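PDB 5ICU: CopC from Methylosinus trichosporium OB3b, which binds a copper(II) ion and, as a periplasmic CopC-family protein with a cupredoxin-like beta fold, probably serves in copper homeostasis as a metal chaperone. Local coordinates for residues S8-P19 and Y91-E99. Residues are numbered along the deposited sequence; the frame is centred on the assembly and turned at random.
Sequences SPSAKDHVAASP and YEFTVDPHE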
ATOM      1  N   SER A   8       2.355  -6.347  -1.381  1.00  9.64           N
ATOM      2  CA  SER A   8       2.130  -7.100  -0.137  1.00 10.74           C
ATOM      3  C   SER A   8       1.497  -6.188   0.894  1.00 10.59           C
ATOM      4  O   SER A   8       2.080  -5.178   1.222  1.00 10.67           O
ATOM      5  CB  SER A   8       3.464  -7.602   0.421  1.00 11.75           C
ATOM      6  OG  SER A   8       3.244  -8.232   1.667  1.00 14.26           O
ATOM      7  N   PRO A   9       0.311  -6.503   1.439  1.00 10.33           N
ATOM      8  CA  PRO A   9      -0.601  -7.524   0.905  1.00 10.51           C
ATOM      9  C   PRO A   9      -0.994  -7.260  -0.542  1.00 10.97           C
ATOM     10  O   PRO A   9      -0.878  -6.133  -0.991  1.00  9.94           O
ATOM     11  CB  PRO A   9      -1.816  -7.405   1.827  1.00 10.69           C
ATOM     12  CG  PRO A   9      -1.344  -6.634   2.996  1.00 10.57           C
ATOM     13  CD  PRO A   9      -0.330  -5.697   2.484  1.00 10.38           C
ATOM     14  N   SER A  10      -1.433  -8.244  -1.303  1.00 12.33           N
ATOM     15  CA  SER A  10      -1.944  -7.876  -2.633  1.00 13.16           C
ATOM     16  C   SER A  10      -3.453  -7.984  -2.721  1.00 12.40           C
ATOM     17  O   SER A  10      -4.119  -8.322  -1.744  1.00 12.00           O
ATOM     18  CB  SER A  10      -1.253  -8.600  -3.790  1.00 14.47           C
ATOM     19  OG  SER A  10      -1.549  -9.958  -3.654  1.00 15.36           O
ATOM     20  N   ALA A  11      -3.970  -7.596  -3.875  1.00 11.87           N
ATOM     21  CA  ALA A  11      -5.391  -7.484  -4.124  1.00 11.50           C
ATOM     22  C   ALA A  11      -6.103  -8.768  -3.741  1.00 11.93           C
ATOM     23  O   ALA A  11      -5.746  -9.871  -4.180  1.00 11.38           O
ATOM     24  CB  ALA A  11      -5.665  -7.182  -5.585  1.00 11.91           C
ATOM     25  N   LYS A  12      -7.133  -8.572  -2.926  1.00 12.19           N
ATOM     26  CA  LYS A  12      -8.046  -9.605  -2.430  1.00 13.73           C
ATOM     27  C   LYS A  12      -7.421 -10.602  -1.448  1.00 13.74           C
ATOM     28  O   LYS A  12      -8.053 -11.594  -1.087  1.00 14.44           O
ATOM     29  CB  LYS A  12      -8.823 -10.258  -3.590  1.00 15.03           C
ATOM     30  CG  LYS A  12      -9.651  -9.194  -4.320  1.00 16.92           C
ATOM     31  CD  LYS A  12     -10.362  -9.608  -5.557  1.00 19.03           C
ATOM     32  CE  LYS A  12     -11.220  -8.456  -6.065  1.00 20.09           C
ATOM     33  NZ  LYS A  12     -11.774  -8.734  -7.422  1.00 21.71           N
ATOM     34  N   ASP A  13      -6.209 -10.319  -0.962  1.00 13.55           N
ATOM     35  CA  ASP A  13      -5.569 -11.179   0.048  1.00 13.77           C
ATOM     36  C   ASP A  13      -6.316 -11.049   1.359  1.00 12.95           C
ATOM     37  O   ASP A  13      -6.831 -10.001   1.711  1.00 12.38           O
ATOM     38  CB  ASP A  13      -4.105 -10.796   0.337  1.00 15.05           C
ATOM     39  CG  ASP A  13      -3.128 -11.270  -0.735  1.00 16.61           C
ATOM     40  OD1 ASP A  13      -3.459 -12.076  -1.664  1.00 19.23           O
ATOM     41  OD2 ASP A  13      -1.956 -10.846  -0.607  1.00 18.11           O
ATOM     42  N   HIS A  14      -6.335 -12.171   2.068  1.00 12.81           N
ATOM     43  CA  HIS A  14      -6.622 -12.191   3.492  1.00 12.73           C
ATOM     44  C   HIS A  14      -5.345 -12.455   4.222  1.00 12.90           C
ATOM     45  O   HIS A  14      -4.646 -13.434   3.905  1.00 14.13           O
ATOM     46  CB  HIS A  14      -7.607 -13.297   3.801  1.00 13.16           C
ATOM     47  CG  HIS A  14      -8.985 -12.991   3.343  1.00 13.43           C
ATOM     48  ND1 HIS A  14     -10.043 -12.804   4.202  1.00 13.87           N
ATOM     49  CD2 HIS A  14      -9.476 -12.768   2.108  1.00 14.09           C
ATOM     50  CE1 HIS A  14     -11.130 -12.518   3.519  1.00 14.44           C
ATOM     51  NE2 HIS A  14     -10.805 -12.475   2.237  1.00 14.68           N
ATOM     52  N   VAL A  15      -5.066 -11.659   5.242  1.00 12.10           N
ATOM     53  CA  VAL A  15      -3.879 -11.800   6.064  1.00 12.17           C
ATOM     54  C   VAL A  15      -4.378 -12.132   7.460  1.00 11.91           C
ATOM     55  O   VAL A  15      -5.455 -11.712   7.857  1.00 11.98           O
ATOM     56  CB  VAL A  15      -2.933 -10.577   6.025  1.00 12.10           C
ATOM     57  CG1 VAL A  15      -2.420 -10.398   4.594  1.00 12.30           C
ATOM     58  CG2 VAL A  15      -3.608  -9.315   6.527  1.00 11.46           C
ATOM     59  N   ALA A  16      -3.570 -12.892   8.184  1.00 12.37           N
ATOM     60  CA  ALA A  16      -3.964 -13.434   9.481  1.00 12.72           C
ATOM     61  C   ALA A  16      -3.765 -12.472  10.619  1.00 12.28           C
ATOM     62  O   ALA A  16      -4.207 -12.738  11.745  1.00 13.49           O
ATOM     63  CB  ALA A  16      -3.155 -14.690   9.726  1.00 13.31           C
ATOM     64  N   ALA A  17      -3.045 -11.390  10.361  1.00 11.70           N
ATOM     65  CA  ALA A  17      -2.769 -10.376  11.348  1.00 11.23           C
ATOM     66  C   ALA A  17      -2.494  -9.066  10.650  1.00 10.77           C
ATOM     67  O   ALA A  17      -2.276  -9.055   9.437  1.00 10.38           O
ATOM     68  CB  ALA A  17      -1.578 -10.771  12.177  1.00 11.86           C
ATOM     69  N   SER A  18      -2.485  -7.970  11.404  1.00 10.39           N
ATOM     70  CA  SER A  18      -2.268  -6.660  10.810  1.00 10.15           C
ATOM     71  C   SER A  18      -0.887  -6.641  10.140  1.00 10.37           C
ATOM     72  O   SER A  18       0.081  -7.032  10.764  1.00 10.81           O
ATOM     73  CB  SER A  18      -2.298  -5.597  11.899  1.00 10.24           C
ATOM     74  OG  SER A  18      -2.212  -4.313  11.301  1.00 10.13           O
ATOM     75  N   PRO A  19      -0.807  -6.168   8.881  1.00 10.83           N
ATOM     76  CA  PRO A  19       0.509  -6.107   8.209  1.00 11.41           C
ATOM     77  C   PRO A  19       1.358  -4.991   8.804  1.00 11.71           C
ATOM     78  O   PRO A  19       0.856  -3.890   8.990  1.00 12.37           O
ATOM     79  CB  PRO A  19       0.126  -5.802   6.762  1.00 11.42           C
ATOM     80  CG  PRO A  19      -1.120  -5.030   6.866  1.00 11.19           C
ATOM     81  CD  PRO A  19      -1.880  -5.627   8.022  1.00 10.78           C
ATOM     82  N   TYR A  91      -6.383  -1.193  -4.431  1.00  5.27           N
ATOM     83  CA  TYR A  91      -6.853  -2.572  -4.260  1.00  5.68           C
ATOM     84  C   TYR A  91      -7.291  -2.816  -2.835  1.00  6.06           C
ATOM     85  O   TYR A  91      -6.951  -2.039  -1.965  1.00  5.69           O
ATOM     86  CB  TYR A  91      -5.768  -3.575  -4.673  1.00  5.92           C
ATOM     87  CG  TYR A  91      -4.511  -3.539  -3.790  1.00  6.07           C
ATOM     88  CD1 TYR A  91      -4.429  -4.300  -2.616  1.00  6.25           C
ATOM     89  CD2 TYR A  91      -3.390  -2.767  -4.115  1.00  6.22           C
ATOM     90  CE1 TYR A  91      -3.292  -4.241  -1.805  1.00  6.52           C
ATOM     91  CE2 TYR A  91      -2.276  -2.725  -3.327  1.00  6.66           C
ATOM     92  CZ  TYR A  91      -2.214  -3.479  -2.173  1.00  6.63           C
ATOM     93  OH  TYR A  91      -1.085  -3.464  -1.386  1.00  7.64           O
ATOM     94  N   GLU A  92      -8.032  -3.893  -2.621  1.00  7.22           N
ATOM     95  CA  GLU A  92      -8.566  -4.225  -1.314  1.00  8.25           C
ATOM     96  C   GLU A  92      -7.798  -5.388  -0.712  1.00  8.34           C
ATOM     97  O   GLU A  92      -7.277  -6.235  -1.429  1.00  8.76           O
ATOM     98  CB  GLU A  92     -10.048  -4.566  -1.449  1.00  9.34           C
ATOM     99  CG  GLU A  92     -10.806  -4.880  -0.168  1.00 10.70           C
ATOM    100  CD  GLU A  92     -10.920  -6.349   0.199  0.50 11.53           C
ATOM    101  OE1 GLU A  92     -10.730  -7.252  -0.647  0.50 12.95           O
ATOM    102  OE2 GLU A  92     -11.217  -6.619   1.371  0.50 12.09           O
ATOM    103  N   PHE A  93      -7.738  -5.424   0.618  1.00  8.26           N
ATOM    104  CA  PHE A  93      -7.288  -6.640   1.337  1.00  8.51           C
ATOM    105  C   PHE A  93      -8.044  -6.707   2.641  1.00  8.68           C
ATOM    106  O   PHE A  93      -8.624  -5.739   3.064  1.00  8.78           O
ATOM    107  CB  PHE A  93      -5.779  -6.695   1.542  1.00  8.55           C
ATOM    108  CG  PHE A  93      -5.267  -5.754   2.580  1.00  8.43           C
ATOM    109  CD1 PHE A  93      -4.963  -4.462   2.271  1.00  8.54           C
ATOM    110  CD2 PHE A  93      -5.084  -6.179   3.907  1.00  8.79           C
ATOM    111  CE1 PHE A  93      -4.481  -3.596   3.226  1.00  8.44           C
ATOM    112  CE2 PHE A  93      -4.611  -5.323   4.861  1.00  8.60           C
ATOM    113  CZ  PHE A  93      -4.303  -4.021   4.546  1.00  8.67           C
ATOM    114  N   THR A  94      -8.033  -7.892   3.256  1.00  8.93           N
ATOM    115  CA  THR A  94      -8.753  -8.121   4.508  1.00  8.98           C
ATOM    116  C   THR A  94      -7.828  -8.639   5.580  1.00  8.56           C
ATOM    117  O   THR A  94      -6.992  -9.510   5.322  1.00  8.61           O
ATOM    118  CB  THR A  94      -9.896  -9.122   4.287  1.00  9.59           C
ATOM    119  OG1 THR A  94     -10.827  -8.600   3.318  1.00 10.59           O
ATOM    120  CG2 THR A  94     -10.646  -9.336   5.598  1.00 10.10           C
ATOM    121  N   VAL A  95      -7.960  -8.038   6.767  1.00  8.19           N
ATOM    122  CA  VAL A  95      -7.310  -8.538   7.998  1.00  8.29           C
ATOM    123  C   VAL A  95      -8.314  -9.449   8.662  1.00  8.32           C
ATOM    124  O   VAL A  95      -9.358  -9.013   9.107  1.00  8.19           O
ATOM    125  CB  VAL A  95      -6.913  -7.383   8.925  1.00  8.19           C
ATOM    126  CG1 VAL A  95      -6.271  -7.902  10.197  1.00  8.55           C
ATOM    127  CG2 VAL A  95      -5.951  -6.426   8.205  1.00  8.20           C
ATOM    128  N   ASP A  96      -7.988 -10.733   8.671  1.00  8.46           N
ATOM    129  CA  ASP A  96      -8.790 -11.736   9.387  1.00  8.67           C
ATOM    130  C   ASP A  96      -8.443 -11.775  10.881  1.00  8.22           C
ATOM    131  O   ASP A  96      -7.344 -11.450  11.266  1.00  8.26           O
ATOM    132  CB  ASP A  96      -8.485 -13.139   8.842  1.00  9.62           C
ATOM    133  CG  ASP A  96      -8.941 -13.404   7.433  1.00 10.66           C
ATOM    134  OD1 ASP A  96      -9.827 -12.698   6.954  1.00 11.35           O
ATOM    135  OD2 ASP A  96      -8.405 -14.383   6.852  1.00 11.75           O
ATOM    136  N   PRO A  97      -9.385 -12.226  11.722  1.00  7.73           N
ATOM    137  CA  PRO A  97      -9.056 -12.518  13.116  1.00  7.69           C
ATOM    138  C   PRO A  97      -8.179 -13.774  13.201  1.00  7.81           C
ATOM    139  O   PRO A  97      -8.294 -14.693  12.408  1.00  8.10           O
ATOM    140  CB  PRO A  97     -10.424 -12.753  13.761  1.00  7.72           C
ATOM    141  CG  PRO A  97     -11.272 -13.212  12.635  1.00  7.73           C
ATOM    142  CD  PRO A  97     -10.778 -12.554  11.401  1.00  7.68           C
ATOM    143  N   HIS A  98      -7.276 -13.761  14.164  1.00  7.90           N
ATOM    144  CA  HIS A  98      -6.496 -14.957  14.505  1.00  8.25           C
ATOM    145  C   HIS A  98      -6.795 -15.455  15.915  1.00  8.18           C
ATOM    146  O   HIS A  98      -6.120 -16.365  16.420  1.00  8.49           O
ATOM    147  CB  HIS A  98      -4.978 -14.746  14.330  1.00  8.87           C
ATOM    148  CG  HIS A  98      -4.450 -13.569  15.054  1.00  9.75           C
ATOM    149  ND1 HIS A  98      -4.165 -12.394  14.398  1.00 10.38           N
ATOM    150  CD2 HIS A  98      -4.162 -13.365  16.358  1.00 10.82           C
ATOM    151  CE1 HIS A  98      -3.773 -11.498  15.286  1.00 10.98           C
ATOM    152  NE2 HIS A  98      -3.743 -12.061  16.470  1.00 11.38           N
ATOM    153  N   GLU A  99      -7.783 -14.844  16.558  1.00  7.82           N
ATOM    154  CA  GLU A  99      -8.227 -15.185  17.899  1.00  8.25           C
ATOM    155  C   GLU A  99      -9.577 -14.517  18.070  1.00  7.52           C
ATOM    156  O   GLU A  99      -9.975 -13.679  17.252  1.00  6.90           O
ATOM    157  CB  GLU A  99      -7.199 -14.711  18.966  1.00  9.40           C
ATOM    158  CG  GLU A  99      -7.053 -13.193  19.050  1.00 10.45           C
ATOM    159  CD  GLU A  99      -5.891 -12.725  19.872  1.00 12.27           C
ATOM    160  OE1 GLU A  99      -5.445 -13.518  20.671  1.00 15.39           O
ATOM    161  OE2 GLU A  99      -5.409 -11.584  19.618  1.00 14.27           O
TER
HETATM  162  O   HOH W   1      -9.828  -9.158   0.696  1.00 19.69           O
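Pro9, which follows a cis peptide bond, lays its CG over the centre of one face of the Phe93 ring, a CH-pi contact 3.9 Å from CG to the ring centroid. Phe93 is turned there by a chi1 of 73°, with CG between its own backbone N and carbonyl carbon. Pro19 CG reaches the far end of the same ring near CE2 and CZ, and the CG2 methyls of Val15 and Val95 meet 4.1 Å apart beside it. Toward the start of the 91-99 segment, the Tyr91 ring runs past the backbone of Ser10 and Ala11, and its OH gives a weak hydrogen bond to Pro9 O. A leucine in place of Tyr91 would probably leave the carbonyl of buried Pro9 without its hydroxyl partner and open a gap beside the turn.

The backbones pair in parallel: Thr94 N donates to Asp13 O, Val15 N to Thr94 O, and Asp96 N to Val15 O at 2.8 Å. Before them a type II turn, Ser10 to Asp13, sends Lys12 N to Glu92 O, while Asp13 OD2 takes Ser10 N from above the carboxylate plane. On the face that carries His14 and Thr94, Thr94 CB makes a CH-pi contact over the His14 ring, offset toward its rim; His14 ND1 donates in the ring plane to the syn side of Asp96 OD1 (2.8 Å, 170° at the hydrogen). Farther along, His98 ND1 reaches Ala16 O at 2.7 Å.

Strand 14-15 thus forms one margin of the mixed sheet, beside strand 86-95, which pairs on its other side with strand 71-80; Ser8, ending strand 4-8, makes a backbone hydrogen bond with Lys23 of strand 21-26 in the three-stranded sheet, and the Tyr91 side chain reaches across to Val22 and Leu24 of that strand.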